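Local coordinates for outer surface protein (Bacillus cereus ATCC 14579, PDB 1X7F) that is of unproven function but probably, as a 6-phospho-N-acetylmuramidase relative, splits phosphorylated muramic acid-glucosamine disaccharides in cell-wall recycling, at residues R27-S32 against H53-I58; R199-I204 against D246-N251. One frame throughout, in Å; residues are numbered along the deposited sequence. Where two conformers were deposited one is given.

Interaction 1. Residues R27-S32 against H53-I58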
ATOM      1  N   ARG A  27       6.135  -2.731   7.979  1.00 41.24           N
ATOM      2  CA  ARG A  27       5.646  -2.074   6.755  1.00 38.82           C
ATOM      3  C   ARG A  27       6.165  -0.648   6.678  1.00 37.51           C
ATOM      4  O   ARG A  27       6.032   0.125   7.629  1.00 37.64           O
ATOM      5  CB  ARG A  27       4.110  -2.108   6.687  1.00 37.92           C
ATOM      6  CG  ARG A  27       3.581  -3.491   6.345  1.00 38.04           C
ATOM      7  CD  ARG A  27       2.088  -3.683   6.467  1.00 38.39           C
ATOM      8  NE  ARG A  27       1.743  -5.093   6.291  1.00 40.01           N
ATOM      9  CZ  ARG A  27       0.506  -5.579   6.228  1.00 40.72           C
ATOM     10  NH1 ARG A  27      -0.546  -4.774   6.330  1.00 41.99           N
ATOM     11  NH2 ARG A  27       0.319  -6.883   6.065  1.00 40.51           N
ATOM     12  N   LYS A  28       6.795  -0.314   5.559  1.00 36.43           N
ATOM     13  CA  LYS A  28       7.427   0.988   5.413  1.00 35.85           C
ATOM     14  C   LYS A  28       6.725   1.820   4.373  1.00 34.62           C
ATOM     15  O   LYS A  28       6.097   1.282   3.455  1.00 33.67           O
ATOM     16  CB  LYS A  28       8.902   0.851   5.013  1.00 36.27           C
ATOM     17  CG  LYS A  28       9.810   0.290   6.077  1.00 37.10           C
ATOM     18  CD  LYS A  28      11.255   0.347   5.583  1.00 40.34           C
ATOM     19  CE  LYS A  28      12.227  -0.379   6.521  1.00 42.77           C
ATOM     20  NZ  LYS A  28      13.661   0.020   6.273  1.00 44.14           N
ATOM     21  N   LEU A  29       6.851   3.137   4.528  1.00 34.20           N
ATOM     22  CA  LEU A  29       6.519   4.091   3.475  1.00 33.61           C
ATOM     23  C   LEU A  29       7.808   4.607   2.843  1.00 33.89           C
ATOM     24  O   LEU A  29       8.794   4.865   3.539  1.00 32.96           O
ATOM     25  CB  LEU A  29       5.668   5.244   4.015  1.00 32.85           C
ATOM     26  CG  LEU A  29       4.165   4.926   4.081  1.00 35.21           C
ATOM     27  CD1 LEU A  29       3.443   5.907   4.999  1.00 29.52           C
ATOM     28  CD2 LEU A  29       3.531   4.881   2.641  1.00 29.90           C
ATOM     29  N   GLY A  30       7.792   4.752   1.518  1.00 34.20           N
ATOM     30  CA  GLY A  30       8.949   5.254   0.787  1.00 33.36           C
ATOM     31  C   GLY A  30       8.610   6.383  -0.158  1.00 33.46           C
ATOM     32  O   GLY A  30       7.445   6.607  -0.463  1.00 33.59           O
ATOM     33  N   ILE A  31       9.648   7.089  -0.609  1.00 34.15           N
ATOM     34  CA  ILE A  31       9.566   8.169  -1.610  1.00 33.93           C
ATOM     35  C   ILE A  31      10.623   7.916  -2.684  1.00 34.65           C
ATOM     36  O   ILE A  31      11.650   7.275  -2.416  1.00 33.84           O
ATOM     37  CB  ILE A  31       9.839   9.566  -0.960  1.00 35.24           C
ATOM     38  CG1 ILE A  31      11.078   9.516  -0.034  1.00 33.71           C
ATOM     39  CG2 ILE A  31       8.599  10.066  -0.209  1.00 35.49           C
ATOM     40  CD1 ILE A  31      11.770  10.879   0.238  1.00 32.50           C
ATOM     41  N   SER A  32      10.397   8.430  -3.893  1.00 35.05           N
ATOM     42  CA  SER A  32      11.424   8.336  -4.933  1.00 34.77           C
ATOM     43  C   SER A  32      12.090   9.676  -5.160  1.00 35.63           C
ATOM     44  O   SER A  32      11.440  10.710  -5.006  1.00 36.53           O
ATOM     45  CB  SER A  32      10.835   7.801  -6.243  1.00 34.35           C
ATOM     46  OG  SER A  32      10.450   6.451  -6.080  1.00 32.13           O
ATOM     47  N   HIS A  53       6.472  12.441   8.393  1.00 36.37           N
ATOM     48  CA  HIS A  53       5.255  11.624   8.217  1.00 35.63           C
ATOM     49  C   HIS A  53       5.536  10.113   8.191  1.00 34.85           C
ATOM     50  O   HIS A  53       4.765   9.351   7.611  1.00 35.80           O
ATOM     51  CB  HIS A  53       4.459  12.052   6.960  1.00 34.95           C
ATOM     52  CG  HIS A  53       3.996  13.476   6.999  1.00 35.57           C
ATOM     53  ND1 HIS A  53       3.060  13.930   7.907  1.00 38.24           N
ATOM     54  CD2 HIS A  53       4.365  14.553   6.266  1.00 35.59           C
ATOM     55  CE1 HIS A  53       2.868  15.225   7.727  1.00 37.93           C
ATOM     56  NE2 HIS A  53       3.643  15.626   6.734  1.00 37.87           N
ATOM     57  N   GLY A  54       6.647   9.694   8.794  1.00 34.92           N
ATOM     58  CA  GLY A  54       6.990   8.272   8.953  1.00 35.06           C
ATOM     59  C   GLY A  54       7.498   7.505   7.738  1.00 35.32           C
ATOM     60  O   GLY A  54       7.466   6.265   7.714  1.00 35.38           O
ATOM     61  N   PHE A  55       7.959   8.222   6.718  1.00 34.66           N
ATOM     62  CA  PHE A  55       8.625   7.567   5.595  1.00 34.06           C
ATOM     63  C   PHE A  55      10.045   7.198   6.052  1.00 33.85           C
ATOM     64  O   PHE A  55      10.703   7.979   6.733  1.00 32.32           O
ATOM     65  CB  PHE A  55       8.650   8.467   4.360  1.00 33.81           C
ATOM     66  CG  PHE A  55       7.309   8.622   3.674  1.00 32.44           C
ATOM     67  CD1 PHE A  55       6.232   9.241   4.315  1.00 33.76           C
ATOM     68  CD2 PHE A  55       7.134   8.181   2.375  1.00 30.44           C
ATOM     69  CE1 PHE A  55       4.996   9.401   3.673  1.00 32.54           C
ATOM     70  CE2 PHE A  55       5.894   8.324   1.720  1.00 32.44           C
ATOM     71  CZ  PHE A  55       4.829   8.944   2.371  1.00 30.79           C
ATOM     72  N   SER A  56      10.496   5.998   5.703  1.00 33.63           N
ATOM     73  CA  SER A  56      11.810   5.529   6.138  1.00 34.13           C
ATOM     74  C   SER A  56      12.573   4.791   5.025  1.00 34.17           C
ATOM     75  O   SER A  56      13.552   4.095   5.281  1.00 34.20           O
ATOM     76  CB  SER A  56      11.666   4.637   7.385  1.00 33.44           C
ATOM     77  OG  SER A  56      10.989   3.437   7.049  1.00 34.03           O
ATOM     78  N   ARG A  57      12.105   4.936   3.793  1.00 35.63           N
ATOM     79  CA  ARG A  57      12.709   4.259   2.658  1.00 36.64           C
ATOM     80  C   ARG A  57      12.763   5.219   1.466  1.00 36.66           C
ATOM     81  O   ARG A  57      11.821   5.987   1.239  1.00 36.35           O
ATOM     82  CB  ARG A  57      11.900   2.988   2.326  1.00 37.15           C
ATOM     83  CG  ARG A  57      12.395   2.214   1.107  1.00 38.16           C
ATOM     84  CD  ARG A  57      11.791   0.826   0.946  1.00 36.94           C
ATOM     85  NE  ARG A  57      12.352   0.171  -0.232  1.00 37.86           N
ATOM     86  CZ  ARG A  57      12.261  -1.127  -0.510  1.00 39.19           C
ATOM     87  NH1 ARG A  57      11.643  -1.971   0.308  1.00 36.68           N
ATOM     88  NH2 ARG A  57      12.810  -1.589  -1.620  1.00 37.90           N
ATOM     89  N   ILE A  58      13.875   5.182   0.730  1.00 36.42           N
ATOM     90  CA  ILE A  58      14.049   5.977  -0.484  1.00 36.97           C
ATOM     91  C   ILE A  58      14.416   5.099  -1.695  1.00 38.10           C
ATOM     92  O   ILE A  58      15.297   4.234  -1.604  1.00 38.03           O
ATOM     93  CB  ILE A  58      15.134   7.080  -0.282  1.00 37.71           C
ATOM     94  CG1 ILE A  58      14.704   8.089   0.789  1.00 36.43           C
ATOM     95  CG2 ILE A  58      15.416   7.809  -1.604  1.00 36.77           C
ATOM     96  CD1 ILE A  58      15.702   9.200   1.007  1.00 35.63           C
TER
HETATM   97  O   HOH W   1      14.226   2.563   7.328  0.50 22.15           O
HETATM   98  O   HOH W   2       8.241   3.797   6.876  1.00 24.08           O

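Interaction 2. Residues R199-I204 against D246-N251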
ATOM      1  N   ARG A 199      11.200  -9.634   1.647  1.00 36.81           N
ATOM      2  CA  ARG A 199      10.605  -8.307   1.728  1.00 36.55           C
ATOM      3  C   ARG A 199      10.182  -7.799   0.354  1.00 35.88           C
ATOM      4  O   ARG A 199      10.988  -7.791  -0.578  1.00 35.42           O
ATOM      5  CB  ARG A 199      11.674  -7.385   2.279  1.00 37.95           C
ATOM      6  CG  ARG A 199      11.215  -6.276   3.160  1.00 41.15           C
ATOM      7  CD  ARG A 199      12.390  -5.598   3.838  1.00 44.13           C
ATOM      8  NE  ARG A 199      12.291  -4.157   3.673  1.00 47.38           N
ATOM      9  CZ  ARG A 199      13.317  -3.320   3.658  1.00 48.53           C
ATOM     10  NH1 ARG A 199      14.570  -3.764   3.795  1.00 48.94           N
ATOM     11  NH2 ARG A 199      13.080  -2.026   3.501  1.00 48.64           N
ATOM     12  N   SER A 200       8.928  -7.381   0.232  0.50 35.45           N
ATOM     13  CA  SER A 200       8.412  -6.886  -1.040  0.50 34.74           C
ATOM     14  C   SER A 200       8.022  -5.423  -0.952  0.50 34.63           C
ATOM     15  O   SER A 200       7.764  -4.899   0.132  0.50 34.76           O
ATOM     16  CB  SER A 200       7.215  -7.714  -1.506  0.50 34.73           C
ATOM     17  OG  SER A 200       6.183  -7.674  -0.545  0.50 33.55           O
ATOM     18  N   ALA A 201       7.990  -4.774  -2.110  1.00 34.32           N
ATOM     19  CA  ALA A 201       7.570  -3.392  -2.222  1.00 34.03           C
ATOM     20  C   ALA A 201       6.936  -3.162  -3.603  1.00 34.27           C
ATOM     21  O   ALA A 201       7.248  -3.860  -4.570  1.00 33.35           O
ATOM     22  CB  ALA A 201       8.782  -2.446  -1.998  1.00 33.27           C
ATOM     23  N   ALA A 202       6.036  -2.188  -3.675  1.00 34.61           N
ATOM     24  CA  ALA A 202       5.462  -1.736  -4.941  1.00 35.72           C
ATOM     25  C   ALA A 202       5.319  -0.215  -4.900  1.00 36.01           C
ATOM     26  O   ALA A 202       5.441   0.414  -3.826  1.00 36.08           O
ATOM     27  CB  ALA A 202       4.086  -2.403  -5.201  1.00 34.35           C
ATOM     28  N   PHE A 203       5.013   0.348  -6.063  1.00 35.74           N
ATOM     29  CA  PHE A 203       4.939   1.795  -6.261  1.00 36.00           C
ATOM     30  C   PHE A 203       3.514   2.309  -6.394  1.00 35.86           C
ATOM     31  O   PHE A 203       2.660   1.686  -7.041  1.00 36.03           O
ATOM     32  CB  PHE A 203       5.689   2.181  -7.531  1.00 35.21           C
ATOM     33  CG  PHE A 203       7.192   2.147  -7.400  1.00 37.01           C
ATOM     34  CD1 PHE A 203       7.933   1.098  -7.955  1.00 36.34           C
ATOM     35  CD2 PHE A 203       7.871   3.181  -6.757  1.00 33.65           C
ATOM     36  CE1 PHE A 203       9.326   1.098  -7.880  1.00 34.47           C
ATOM     37  CE2 PHE A 203       9.252   3.180  -6.671  1.00 33.54           C
ATOM     38  CZ  PHE A 203       9.978   2.132  -7.228  1.00 35.45           C
ATOM     39  N   ILE A 204       3.272   3.461  -5.780  1.00 36.22           N
ATOM     40  CA  ILE A 204       2.037   4.205  -5.973  1.00 34.89           C
ATOM     41  C   ILE A 204       2.365   5.571  -6.569  1.00 35.24           C
ATOM     42  O   ILE A 204       3.516   6.021  -6.548  1.00 34.49           O
ATOM     43  CB  ILE A 204       1.264   4.360  -4.637  1.00 35.98           C
ATOM     44  CG1 ILE A 204       2.035   5.242  -3.635  1.00 36.23           C
ATOM     45  CG2 ILE A 204       0.881   2.989  -4.080  1.00 31.95           C
ATOM     46  CD1 ILE A 204       1.278   5.507  -2.339  1.00 34.58           C
ATOM     47  N   ASP A 246       6.343  -2.775   1.734  1.00 35.44           N
ATOM     48  CA  ASP A 246       6.709  -1.364   1.604  1.00 35.28           C
ATOM     49  C   ASP A 246       5.958  -0.668   0.471  1.00 35.50           C
ATOM     50  O   ASP A 246       5.827  -1.209  -0.628  1.00 35.96           O
ATOM     51  CB  ASP A 246       8.238  -1.218   1.431  1.00 34.70           C
ATOM     52  CG  ASP A 246       9.019  -1.731   2.636  1.00 35.11           C
ATOM     53  OD1 ASP A 246       8.386  -2.120   3.648  1.00 37.91           O
ATOM     54  OD2 ASP A 246      10.267  -1.775   2.686  1.00 34.75           O
ATOM     55  N   VAL A 247       5.465   0.535   0.749  1.00 35.54           N
ATOM     56  CA  VAL A 247       4.732   1.305  -0.250  1.00 35.77           C
ATOM     57  C   VAL A 247       5.557   2.549  -0.603  1.00 36.15           C
ATOM     58  O   VAL A 247       5.862   3.363   0.263  1.00 35.88           O
ATOM     59  CB  VAL A 247       3.282   1.640   0.234  1.00 36.07           C
ATOM     60  CG1 VAL A 247       2.591   2.622  -0.701  1.00 35.95           C
ATOM     61  CG2 VAL A 247       2.453   0.363   0.362  1.00 36.03           C
ATOM     62  N   ILE A 248       5.944   2.667  -1.875  1.00 36.41           N
ATOM     63  CA  ILE A 248       6.830   3.748  -2.316  1.00 36.06           C
ATOM     64  C   ILE A 248       6.119   4.630  -3.333  1.00 36.46           C
ATOM     65  O   ILE A 248       5.570   4.126  -4.305  1.00 37.45           O
ATOM     66  CB  ILE A 248       8.168   3.177  -2.929  1.00 35.49           C
ATOM     67  CG1 ILE A 248       8.816   2.149  -1.986  1.00 35.98           C
ATOM     68  CG2 ILE A 248       9.151   4.304  -3.231  1.00 32.67           C
ATOM     69  CD1 ILE A 248       9.919   1.288  -2.634  1.00 36.15           C
ATOM     70  N   ILE A 249       6.127   5.946  -3.113  1.00 36.75           N
ATOM     71  CA  ILE A 249       5.676   6.895  -4.143  1.00 35.97           C
ATOM     72  C   ILE A 249       6.715   6.954  -5.269  1.00 36.07           C
ATOM     73  O   ILE A 249       7.874   7.295  -5.025  1.00 35.72           O
ATOM     74  CB  ILE A 249       5.454   8.308  -3.540  1.00 36.16           C
ATOM     75  CG1 ILE A 249       4.625   8.211  -2.249  1.00 36.04           C
ATOM     76  CG2 ILE A 249       4.840   9.253  -4.598  1.00 33.27           C
ATOM     77  CD1 ILE A 249       4.475   9.501  -1.502  1.00 34.45           C
ATOM     78  N   GLY A 250       6.282   6.632  -6.491  1.00 36.48           N
ATOM     79  CA  GLY A 250       7.162   6.486  -7.642  1.00 34.70           C
ATOM     80  C   GLY A 250       7.578   7.784  -8.301  1.00 35.38           C
ATOM     81  O   GLY A 250       8.676   7.873  -8.839  1.00 35.49           O
ATOM     82  N   ASN A 251       6.702   8.786  -8.277  1.00 35.34           N
ATOM     83  CA  ASN A 251       7.047  10.128  -8.779  1.00 35.01           C
ATOM     84  C   ASN A 251       7.376  11.126  -7.653  1.00 34.37           C
ATOM     85  O   ASN A 251       7.054  10.876  -6.498  1.00 34.44           O
ATOM     86  CB  ASN A 251       5.982  10.680  -9.784  1.00 34.07           C
ATOM     87  CG  ASN A 251       4.515  10.463  -9.324  1.00 35.35           C
ATOM     88  OD1 ASN A 251       3.575  10.815 -10.044  1.00 36.31           O
ATOM     89  ND2 ASN A 251       4.325   9.897  -8.146  1.00 28.69           N
TER
HETATM   90  O   HOH W   3       9.663  -3.816   5.539  1.00 39.15           O

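Interaction 1. Residues R27-S32 against H53-I58
Leu29 and Phe55 meet between two neighbouring parallel strands, where CB of Leu29 lies over the centre of the Phe55 ring, 3.7 Å from its centroid, as a CH-pi contact. The carbonyl O of Leu29 takes two successive amides of the other strand: Ser56 N at 3.0 Å, nearly straight along the C=O direction, and Arg57 N at 3.3 Å, weak and bent. The doubled step resembles a beta bulge. Regular pairing then follows, with Ile31 N giving its hydrogen to Arg57 O (3.1 Å). Two waters bridge the segments. One molecule accepts from Leu29 N (2.8 Å), donates to Gly54 O and also bonds Ser56 OG, so that it satisfies an amide the other strand does not reach; Gly54 O has a second donor in Arg267. Another links Lys28 NZ to Ser56 O, its bond to the latter 2.6 Å long. The extended Lys28 chain runs past Ser56 OG, CD coming to 3.4 Å, and its ammonium also forms a salt bridge with Glu89. Arg57 puts CB near Gly30, but its guanidinium leads off to Glu144 and Asp246. On the face of the sheet that carries Ile31 and Ile58, the two isoleucines lie side by side. Ile31 has CG1 between the backbone N and the carbonyl carbon (chi1 46°), which turns CG1 to CG1 of Ile58 and leaves CG2 for Phe55, 3.5 Å from CD2. This is the first beta-alpha-beta unit of a TIM barrel: helix 40-51 packs on Ile31, Phe55 and Ile58, helix 256-264 reaches Phe55, and strand 246-249 bonds the other edge of strand 28-33.

Interaction 2. Residues R199-I204 against D246-N251
Ala202 and Ile204 lock onto Asp246, Ile248 and Gly250 in an unbroken parallel ladder. Asp246 N reaches Ser200 O, Ala202 N reaches Asp246 O, Ile248 N reaches Ala202 O, Ile204 N reaches Ile248 O at 2.8 Å, and Gly250 N closes the series on Ile204 O, also at 2.8 Å. Phe203 carries much of the packing on the inner face. Its CB and CG pass the carbonyl of Ile248, CB being 3.8 Å from Ile248 O. With CG anti to the carbonyl carbon (chi1 -75°), the ring swings across the second strand: Phe203 CD2 lies 3.5 Å from Gly250 CA, and CE2 of the same ring, farther out, is 3.6 Å from Ile248 CG2. Beyond this contact the ring meets Phe59 and Phe173 edge-to-face. Near Asp246 the Arg199 chain, bent at chi3 (130°), brings its guanidinium edge to Asp246 OD2. Arg199 NE meets Asp246 OD2 on the syn side at 3.3 Å, well out of the carboxylate plane, and NH2, whose position is less certain, completes the salt bridge. A water donates to Asp246 OD1 and accepts weakly from NE; Arg57 also pairs with Asp246, and Glu89 with Arg199. On the outer face, the Ile204 and Val247 side chains cross at about a right angle, Ile204 CD1 3.6 Å from Val247 CG1. Helix 231-240 packs against Ile204 and Val247 from outside, strand 28-33 flanks strand 246-249, and on the far edge Arg199 and Ala201 form backbone bonds to Gly169 and His171, closing the barrel.

In the fold
From the N terminus, strand 28-33 leads through helix 40-51 to strand 55-62, and interaction 1 closes this short excursion. Four more strands follow before the chain reaches 199-204; the next excursion, through helix 231-240, is closed by interaction 2. The two loops thus run in series, neither nested nor crossed. Their strands nevertheless lie side by side, in the order 55-62, 28-33, 246-249, 201-204, because the last barrel strand returns beside the first. Gly30 N probably bonds Val247 O (2.7 Å), and a shared charge pair joins the two interactions. Together the contacts tie the beginning of the barrel to its end.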